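3-guanidinopropionase (Pseudomonas aeruginosa, PDB 3NIQ) hydrolyses 3-guanidinopropanoate to beta-alanine and urea, using two manganese ions per subunit. Local coordinates at residues Arg227-Val241 / Gly271-Val285. Numbering follows the deposited sequence.
Sequences RRVVGAGPTYVSFDV and GLRGLDLVGADVVEV. With MN (manganese (II) ion), chain D; MN (manganese (II) ion), chain E.
Strands 235-240 and 277-283 run parallel, 4.7 Å apart between axes, and are joined by backbone bonds such as Val283 N to Phe239 O (2.8 Å). On one face of the sheet, Asp281 takes a hydroxyl on each carboxylate oxygen. Ser238 OG donates to the syn lone pair of Asp281 OD1 at 2.7 Å. Tyr236 OH donates to Asp281 OD2 at 2.6 Å, from above the carboxylate plane. The tyrosine ring stands 69° from that plane and lays one face over the Gly279-Ala280 peptide. Ser238 OG also bonds His126, a manganese ligand, consistent with a second-shell role for Asp281. Thr129 is a further partner of Asp281 OD2. On the other face, Val237 CG2 packs against Leu277 CD2 (3.6 Å) and meets Leu272 CD1 tip to tip. At the end of helix 211-230, a bend at chi3 (64°) turns the Arg227 guanidinium to the loop before strand 277-283. Arg227 NH1 donates to Gly271 O and Arg273 O, each at 2.8 Å and near the guanidinium plane. Leu275 CD2 lies over one guanidinium face. At the C-terminal end of strand 235-240, Asp240 OD2 bridges the two manganese ions, 2.2 Å from that of chain D and 2.3 Å from that of chain E. The strands, joined through helix 262-270, form a beta-alpha-beta unit of the parallel arginase-family sheet, with the binuclear manganese site at its strand ends.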
ATOM      1  N   ARG A 227     -34.487  -9.000  18.333  1.00 23.51           N
ATOM      2  CA  ARG A 227     -35.633  -8.114  18.611  1.00 25.35           C
ATOM      3  C   ARG A 227     -36.414  -8.603  19.825  1.00 25.61           C
ATOM      4  O   ARG A 227     -36.940  -7.801  20.596  1.00 24.44           O
ATOM      5  CB  ARG A 227     -36.568  -8.001  17.409  1.00 25.78           C
ATOM      6  CG  ARG A 227     -35.941  -7.335  16.200  1.00 26.72           C
ATOM      7  CD  ARG A 227     -36.958  -7.224  15.073  1.00 29.63           C
ATOM      8  NE  ARG A 227     -38.072  -6.362  15.459  1.00 32.80           N
ATOM      9  CZ  ARG A 227     -38.209  -5.083  15.105  1.00 33.10           C
ATOM     10  NH1 ARG A 227     -37.311  -4.480  14.332  1.00 26.39           N
ATOM     11  NH2 ARG A 227     -39.267  -4.398  15.524  1.00 33.38           N
ATOM     12  N   ARG A 228     -36.480  -9.923  19.987  1.00 25.83           N
ATOM     13  CA  ARG A 228     -37.072 -10.522  21.182  1.00 25.43           C
ATOM     14  C   ARG A 228     -36.348 -10.071  22.447  1.00 24.94           C
ATOM     15  O   ARG A 228     -36.989  -9.750  23.450  1.00 23.17           O
ATOM     16  CB  ARG A 228     -37.043 -12.055  21.101  1.00 26.18           C
ATOM     17  CG  ARG A 228     -37.866 -12.735  22.207  1.00 28.20           C
ATOM     18  CD  ARG A 228     -37.561 -14.216  22.345  1.00 31.26           C
ATOM     19  NE  ARG A 228     -36.162 -14.486  22.697  1.00 31.65           N
ATOM     20  CZ  ARG A 228     -35.632 -14.369  23.917  1.00 32.12           C
ATOM     21  NH1 ARG A 228     -36.371 -13.964  24.939  1.00 30.71           N
ATOM     22  NH2 ARG A 228     -34.344 -14.655  24.110  1.00 29.89           N
ATOM     23  N   VAL A 229     -35.015 -10.053  22.412  1.00 23.84           N
ATOM     24  CA  VAL A 229     -34.237  -9.693  23.607  1.00 22.12           C
ATOM     25  C   VAL A 229     -34.470  -8.263  24.055  1.00 21.49           C
ATOM     26  O   VAL A 229     -34.663  -8.001  25.245  1.00 20.09           O
ATOM     27  CB  VAL A 229     -32.692  -9.919  23.416  1.00 22.62           C
ATOM     28  CG1 VAL A 229     -31.874  -9.150  24.495  1.00 20.60           C
ATOM     29  CG2 VAL A 229     -32.345 -11.413  23.451  1.00 22.85           C
ATOM     30  N   VAL A 230     -34.400  -7.325  23.111  1.00 21.25           N
ATOM     31  CA  VAL A 230     -34.460  -5.902  23.458  1.00 21.04           C
ATOM     32  C   VAL A 230     -35.906  -5.440  23.589  1.00 22.46           C
ATOM     33  O   VAL A 230     -36.188  -4.465  24.280  1.00 21.36           O
ATOM     34  CB  VAL A 230     -33.679  -5.002  22.440  1.00 21.69           C
ATOM     35  CG1 VAL A 230     -32.208  -5.465  22.332  1.00 20.56           C
ATOM     36  CG2 VAL A 230     -34.345  -5.013  21.067  1.00 20.74           C
ATOM     37  N   GLY A 231     -36.816  -6.150  22.925  1.00 22.93           N
ATOM     38  CA  GLY A 231     -38.241  -5.828  23.022  1.00 24.52           C
ATOM     39  C   GLY A 231     -38.576  -4.392  22.640  1.00 25.15           C
ATOM     40  O   GLY A 231     -38.039  -3.844  21.656  1.00 25.80           O
ATOM     41  N   ALA A 232     -39.465  -3.775  23.421  1.00 24.34           N
ATOM     42  CA  ALA A 232     -39.967  -2.431  23.090  1.00 24.61           C
ATOM     43  C   ALA A 232     -39.242  -1.337  23.878  1.00 23.52           C
ATOM     44  O   ALA A 232     -39.539  -0.154  23.708  1.00 25.42           O
ATOM     45  CB  ALA A 232     -41.510  -2.353  23.309  1.00 25.65           C
ATOM     46  N   GLY A 233     -38.268  -1.729  24.702  1.00 22.52           N
ATOM     47  CA  GLY A 233     -37.545  -0.776  25.567  1.00 21.49           C
ATOM     48  C   GLY A 233     -36.530   0.103  24.856  1.00 21.56           C
ATOM     49  O   GLY A 233     -36.237  -0.103  23.663  1.00 20.69           O
ATOM     50  N   PRO A 234     -36.012   1.119  25.566  1.00 21.85           N
ATOM     51  CA  PRO A 234     -34.984   2.010  25.015  1.00 22.04           C
ATOM     52  C   PRO A 234     -33.752   1.199  24.624  1.00 22.03           C
ATOM     53  O   PRO A 234     -33.257   0.404  25.431  1.00 21.67           O
ATOM     54  CB  PRO A 234     -34.650   2.936  26.190  1.00 22.74           C
ATOM     55  CG  PRO A 234     -35.302   2.295  27.426  1.00 21.70           C
ATOM     56  CD  PRO A 234     -36.452   1.541  26.915  1.00 22.15           C
ATOM     57  N   THR A 235     -33.275   1.381  23.394  1.00 21.64           N
ATOM     58  CA  THR A 235     -32.254   0.483  22.857  1.00 20.14           C
ATOM     59  C   THR A 235     -31.169   1.221  22.107  1.00 19.75           C
ATOM     60  O   THR A 235     -31.447   2.089  21.303  1.00 19.63           O
ATOM     61  CB  THR A 235     -32.862  -0.578  21.940  1.00 20.68           C
ATOM     62  OG1 THR A 235     -33.868  -1.294  22.654  1.00 17.83           O
ATOM     63  CG2 THR A 235     -31.794  -1.563  21.458  1.00 19.02           C
ATOM     64  N   TYR A 236     -29.920   0.861  22.396  1.00 19.38           N
ATOM     65  CA  TYR A 236     -28.778   1.460  21.750  1.00 18.65           C
ATOM     66  C   TYR A 236     -28.164   0.429  20.820  1.00 17.97           C
ATOM     67  O   TYR A 236     -28.116  -0.762  21.138  1.00 17.56           O
ATOM     68  CB  TYR A 236     -27.780   1.882  22.825  1.00 18.50           C
ATOM     69  CG  TYR A 236     -26.579   2.670  22.366  1.00 18.25           C
ATOM     70  CD1 TYR A 236     -26.560   4.065  22.468  1.00 19.16           C
ATOM     71  CD2 TYR A 236     -25.421   2.023  21.888  1.00 19.05           C
ATOM     72  CE1 TYR A 236     -25.434   4.806  22.071  1.00 18.67           C
ATOM     73  CE2 TYR A 236     -24.286   2.760  21.492  1.00 18.67           C
ATOM     74  CZ  TYR A 236     -24.303   4.149  21.590  1.00 19.33           C
ATOM     75  OH  TYR A 236     -23.195   4.896  21.221  1.00 18.30           O
ATOM     76  N   VAL A 237     -27.669   0.875  19.671  1.00 17.72           N
ATOM     77  CA  VAL A 237     -26.963  -0.053  18.775  1.00 16.82           C
ATOM     78  C   VAL A 237     -25.502   0.311  18.708  1.00 16.43           C
ATOM     79  O   VAL A 237     -25.132   1.428  18.350  1.00 17.07           O
ATOM     80  CB  VAL A 237     -27.563  -0.069  17.356  1.00 17.20           C
ATOM     81  CG1 VAL A 237     -26.840  -1.106  16.491  1.00 16.55           C
ATOM     82  CG2 VAL A 237     -29.046  -0.365  17.420  1.00 18.45           C
ATOM     83  N   SER A 238     -24.649  -0.639  19.053  1.00 15.94           N
ATOM     84  CA  SER A 238     -23.241  -0.384  18.987  1.00 17.32           C
ATOM     85  C   SER A 238     -22.586  -1.369  18.005  1.00 17.39           C
ATOM     86  O   SER A 238     -22.635  -2.587  18.199  1.00 17.27           O
ATOM     87  CB  SER A 238     -22.634  -0.520  20.384  1.00 17.17           C
ATOM     88  OG  SER A 238     -21.248  -0.269  20.343  1.00 19.39           O
ATOM     89  N   PHE A 239     -21.940  -0.825  16.979  1.00 16.73           N
ATOM     90  CA  PHE A 239     -21.395  -1.634  15.899  1.00 15.76           C
ATOM     91  C   PHE A 239     -19.860  -1.551  15.863  1.00 16.52           C
ATOM     92  O   PHE A 239     -19.292  -0.505  15.511  1.00 15.93           O
ATOM     93  CB  PHE A 239     -21.992  -1.151  14.563  1.00 15.80           C
ATOM     94  CG  PHE A 239     -21.689  -2.059  13.408  1.00 19.00           C
ATOM     95  CD1 PHE A 239     -22.558  -3.095  13.071  1.00 19.08           C
ATOM     96  CD2 PHE A 239     -20.516  -1.886  12.662  1.00 19.15           C
ATOM     97  CE1 PHE A 239     -22.267  -3.964  11.988  1.00 18.98           C
ATOM     98  CE2 PHE A 239     -20.207  -2.748  11.598  1.00 16.73           C
ATOM     99  CZ  PHE A 239     -21.079  -3.780  11.253  1.00 16.58           C
ATOM    100  N   ASP A 240     -19.199  -2.646  16.230  1.00 15.00           N
ATOM    101  CA  ASP A 240     -17.750  -2.725  16.188  1.00 16.14           C
ATOM    102  C   ASP A 240     -17.427  -3.363  14.831  1.00 16.35           C
ATOM    103  O   ASP A 240     -17.880  -4.467  14.539  1.00 15.60           O
ATOM    104  CB  ASP A 240     -17.243  -3.559  17.390  1.00 15.83           C
ATOM    105  CG  ASP A 240     -15.724  -3.780  17.395  1.00 18.46           C
ATOM    106  OD1 ASP A 240     -15.058  -3.656  16.340  1.00 20.23           O
ATOM    107  OD2 ASP A 240     -15.171  -4.114  18.474  1.00 19.48           O
ATOM    108  N   VAL A 241     -16.679  -2.652  13.994  1.00 16.44           N
ATOM    109  CA  VAL A 241     -16.465  -3.096  12.628  1.00 15.18           C
ATOM    110  C   VAL A 241     -15.705  -4.416  12.580  1.00 16.33           C
ATOM    111  O   VAL A 241     -15.761  -5.107  11.580  1.00 14.75           O
ATOM    112  CB  VAL A 241     -15.773  -2.041  11.718  1.00 15.36           C
ATOM    113  CG1 VAL A 241     -16.633  -0.762  11.569  1.00 11.58           C
ATOM    114  CG2 VAL A 241     -14.370  -1.707  12.219  1.00 14.62           C
ATOM    115  N   GLY A 271     -33.153  -4.672   9.715  1.00 21.47           N
ATOM    116  CA  GLY A 271     -34.188  -5.392  10.469  1.00 22.51           C
ATOM    117  C   GLY A 271     -34.424  -4.869  11.882  1.00 23.88           C
ATOM    118  O   GLY A 271     -35.324  -5.350  12.594  1.00 24.64           O
ATOM    119  N   LEU A 272     -33.643  -3.866  12.285  1.00 23.26           N
ATOM    120  CA  LEU A 272     -33.839  -3.203  13.571  1.00 23.29           C
ATOM    121  C   LEU A 272     -34.853  -2.057  13.487  1.00 24.18           C
ATOM    122  O   LEU A 272     -35.120  -1.371  14.480  1.00 22.65           O
ATOM    123  CB  LEU A 272     -32.509  -2.698  14.129  1.00 22.35           C
ATOM    124  CG  LEU A 272     -31.479  -3.793  14.405  1.00 22.57           C
ATOM    125  CD1 LEU A 272     -30.196  -3.217  14.998  1.00 19.34           C
ATOM    126  CD2 LEU A 272     -32.034  -4.848  15.327  1.00 19.35           C
ATOM    127  N   ARG A 273     -35.402  -1.842  12.291  1.00 24.09           N
ATOM    128  CA  ARG A 273     -36.335  -0.757  12.076  1.00 24.98           C
ATOM    129  C   ARG A 273     -37.562  -0.907  12.993  1.00 25.57           C
ATOM    130  O   ARG A 273     -38.036  -2.027  13.239  1.00 24.16           O
ATOM    131  CB  ARG A 273     -36.786  -0.748  10.619  1.00 25.86           C
ATOM    132  CG  ARG A 273     -37.562   0.499  10.245  1.00 27.88           C
ATOM    133  CD  ARG A 273     -38.231   0.321   8.902  1.00 28.53           C
ATOM    134  NE  ARG A 273     -38.846   1.573   8.474  1.00 28.95           N
ATOM    135  CZ  ARG A 273     -39.292   1.788   7.242  1.00 29.85           C
ATOM    136  NH1 ARG A 273     -39.196   0.821   6.341  1.00 27.48           N
ATOM    137  NH2 ARG A 273     -39.834   2.961   6.921  1.00 27.09           N
ATOM    138  N   GLY A 274     -38.040   0.214  13.526  1.00 25.73           N
ATOM    139  CA  GLY A 274     -39.205   0.189  14.424  1.00 27.12           C
ATOM    140  C   GLY A 274     -38.899   0.144  15.922  1.00 27.04           C
ATOM    141  O   GLY A 274     -39.732   0.521  16.740  1.00 27.43           O
ATOM    142  N   LEU A 275     -37.707  -0.309  16.285  1.00 25.81           N
ATOM    143  CA  LEU A 275     -37.327  -0.350  17.681  1.00 25.94           C
ATOM    144  C   LEU A 275     -37.216   1.057  18.250  1.00 25.75           C
ATOM    145  O   LEU A 275     -37.075   2.033  17.507  1.00 25.87           O
ATOM    146  CB  LEU A 275     -35.984  -1.088  17.844  1.00 26.32           C
ATOM    147  CG  LEU A 275     -36.035  -2.584  17.491  1.00 25.95           C
ATOM    148  CD1 LEU A 275     -34.666  -3.215  17.558  1.00 27.84           C
ATOM    149  CD2 LEU A 275     -36.981  -3.349  18.376  1.00 28.12           C
ATOM    150  N   ASP A 276     -37.277   1.161  19.570  1.00 25.35           N
ATOM    151  CA  ASP A 276     -37.042   2.441  20.214  1.00 25.26           C
ATOM    152  C   ASP A 276     -35.530   2.699  20.384  1.00 24.49           C
ATOM    153  O   ASP A 276     -34.934   2.402  21.428  1.00 23.86           O
ATOM    154  CB  ASP A 276     -37.796   2.547  21.545  1.00 25.54           C
ATOM    155  CG  ASP A 276     -37.561   3.886  22.233  1.00 25.19           C
ATOM    156  OD1 ASP A 276     -37.365   4.881  21.515  1.00 26.13           O
ATOM    157  OD2 ASP A 276     -37.551   3.941  23.481  1.00 28.12           O
ATOM    158  N   LEU A 277     -34.929   3.252  19.339  1.00 23.78           N
ATOM    159  CA  LEU A 277     -33.475   3.429  19.263  1.00 24.17           C
ATOM    160  C   LEU A 277     -33.111   4.796  19.788  1.00 23.50           C
ATOM    161  O   LEU A 277     -33.584   5.805  19.264  1.00 23.10           O
ATOM    162  CB  LEU A 277     -32.979   3.266  17.813  1.00 23.61           C
ATOM    163  CG  LEU A 277     -33.054   1.880  17.158  1.00 26.16           C
ATOM    164  CD1 LEU A 277     -32.386   1.857  15.784  1.00 28.88           C
ATOM    165  CD2 LEU A 277     -32.419   0.807  18.040  1.00 28.77           C
ATOM    166  N   VAL A 278     -32.280   4.829  20.824  1.00 22.04           N
ATOM    167  CA  VAL A 278     -31.974   6.081  21.516  1.00 20.91           C
ATOM    168  C   VAL A 278     -30.540   6.562  21.260  1.00 20.36           C
ATOM    169  O   VAL A 278     -30.144   7.622  21.710  1.00 20.42           O
ATOM    170  CB  VAL A 278     -32.208   5.967  23.035  1.00 20.65           C
ATOM    171  CG1 VAL A 278     -33.603   5.406  23.305  1.00 20.77           C
ATOM    172  CG2 VAL A 278     -31.137   5.107  23.695  1.00 19.67           C
ATOM    173  N   GLY A 279     -29.787   5.779  20.505  1.00 19.58           N
ATOM    174  CA  GLY A 279     -28.463   6.196  20.065  1.00 19.12           C
ATOM    175  C   GLY A 279     -27.787   5.029  19.381  1.00 17.68           C
ATOM    176  O   GLY A 279     -28.278   3.903  19.437  1.00 16.90           O
ATOM    177  N   ALA A 280     -26.663   5.299  18.725  1.00 16.84           N
ATOM    178  CA  ALA A 280     -25.915   4.231  18.094  1.00 16.84           C
ATOM    179  C   ALA A 280     -24.502   4.692  17.866  1.00 17.31           C
ATOM    180  O   ALA A 280     -24.234   5.892  17.876  1.00 18.27           O
ATOM    181  CB  ALA A 280     -26.581   3.806  16.765  1.00 15.61           C
ATOM    182  N   ASP A 281     -23.584   3.748  17.685  1.00 17.67           N
ATOM    183  CA  ASP A 281     -22.234   4.112  17.318  1.00 17.55           C
ATOM    184  C   ASP A 281     -21.602   3.078  16.380  1.00 17.68           C
ATOM    185  O   ASP A 281     -22.085   1.940  16.273  1.00 16.54           O
ATOM    186  CB  ASP A 281     -21.342   4.364  18.561  1.00 16.84           C
ATOM    187  CG  ASP A 281     -21.233   3.148  19.469  1.00 17.98           C
ATOM    188  OD1 ASP A 281     -21.105   2.024  18.946  1.00 17.65           O
ATOM    189  OD2 ASP A 281     -21.247   3.321  20.714  1.00 19.90           O
ATOM    190  N   VAL A 282     -20.523   3.508  15.716  1.00 16.84           N
ATOM    191  CA  VAL A 282     -19.722   2.666  14.832  1.00 16.88           C
ATOM    192  C   VAL A 282     -18.293   2.837  15.311  1.00 16.32           C
ATOM    193  O   VAL A 282     -17.720   3.923  15.190  1.00 16.07           O
ATOM    194  CB  VAL A 282     -19.822   3.125  13.357  1.00 17.20           C
ATOM    195  CG1 VAL A 282     -18.955   2.259  12.479  1.00 17.40           C
ATOM    196  CG2 VAL A 282     -21.285   3.061  12.854  1.00 17.99           C
ATOM    197  N   VAL A 283     -17.719   1.789  15.893  1.00 15.90           N
ATOM    198  CA  VAL A 283     -16.424   1.956  16.566  1.00 15.20           C
ATOM    199  C   VAL A 283     -15.366   1.043  15.970  1.00 14.82           C
ATOM    200  O   VAL A 283     -15.704   0.159  15.211  1.00 14.77           O
ATOM    201  CB  VAL A 283     -16.539   1.676  18.078  1.00 15.34           C
ATOM    202  CG1 VAL A 283     -17.477   2.679  18.710  1.00 15.19           C
ATOM    203  CG2 VAL A 283     -16.992   0.205  18.350  1.00 13.35           C
ATOM    204  N   GLU A 284     -14.107   1.326  16.312  1.00 15.56           N
ATOM    205  CA  GLU A 284     -12.910   0.522  15.987  1.00 15.51           C
ATOM    206  C   GLU A 284     -12.447   0.637  14.524  1.00 15.79           C
ATOM    207  O   GLU A 284     -11.613  -0.159  14.078  1.00 16.00           O
ATOM    208  CB  GLU A 284     -13.066  -0.973  16.410  1.00 14.08           C
ATOM    209  CG  GLU A 284     -13.269  -1.225  17.915  1.00 17.20           C
ATOM    210  CD  GLU A 284     -12.014  -0.957  18.753  1.00 20.42           C
ATOM    211  OE1 GLU A 284     -10.945  -0.623  18.185  1.00 22.93           O
ATOM    212  OE2 GLU A 284     -12.103  -1.043  19.992  1.00 18.21           O
ATOM    213  N   VAL A 285     -12.962   1.610  13.777  1.00 16.05           N
ATOM    214  CA  VAL A 285     -12.322   1.934  12.488  1.00 16.30           C
ATOM    215  C   VAL A 285     -10.920   2.479  12.750  1.00 16.59           C
ATOM    216  O   VAL A 285     -10.766   3.470  13.440  1.00 17.11           O
ATOM    217  CB  VAL A 285     -13.121   2.956  11.650  1.00 16.39           C
ATOM    218  CG1 VAL A 285     -12.383   3.272  10.333  1.00 15.74           C
ATOM    219  CG2 VAL A 285     -14.550   2.398  11.319  1.00 13.78           C
TER
HETATM  220 MN    MN D1601     -15.648  -3.963  20.583  1.00 24.47          MN
HETATM  221 MN    MN E1602     -14.267  -6.198  18.816  1.00 24.40          MN
HETATM  222  O   HOH W   1     -37.320  -1.228  21.278  1.00 24.61           O
HETATM  223  O   HOH W   2     -39.272   2.328  24.843  1.00 28.99           O
HETATM  224  O   HOH W   3     -23.766   7.467  20.154  1.00 18.03           O
HETATM  225  O   HOH W   4     -13.815  -5.513  20.893  1.00 24.87           O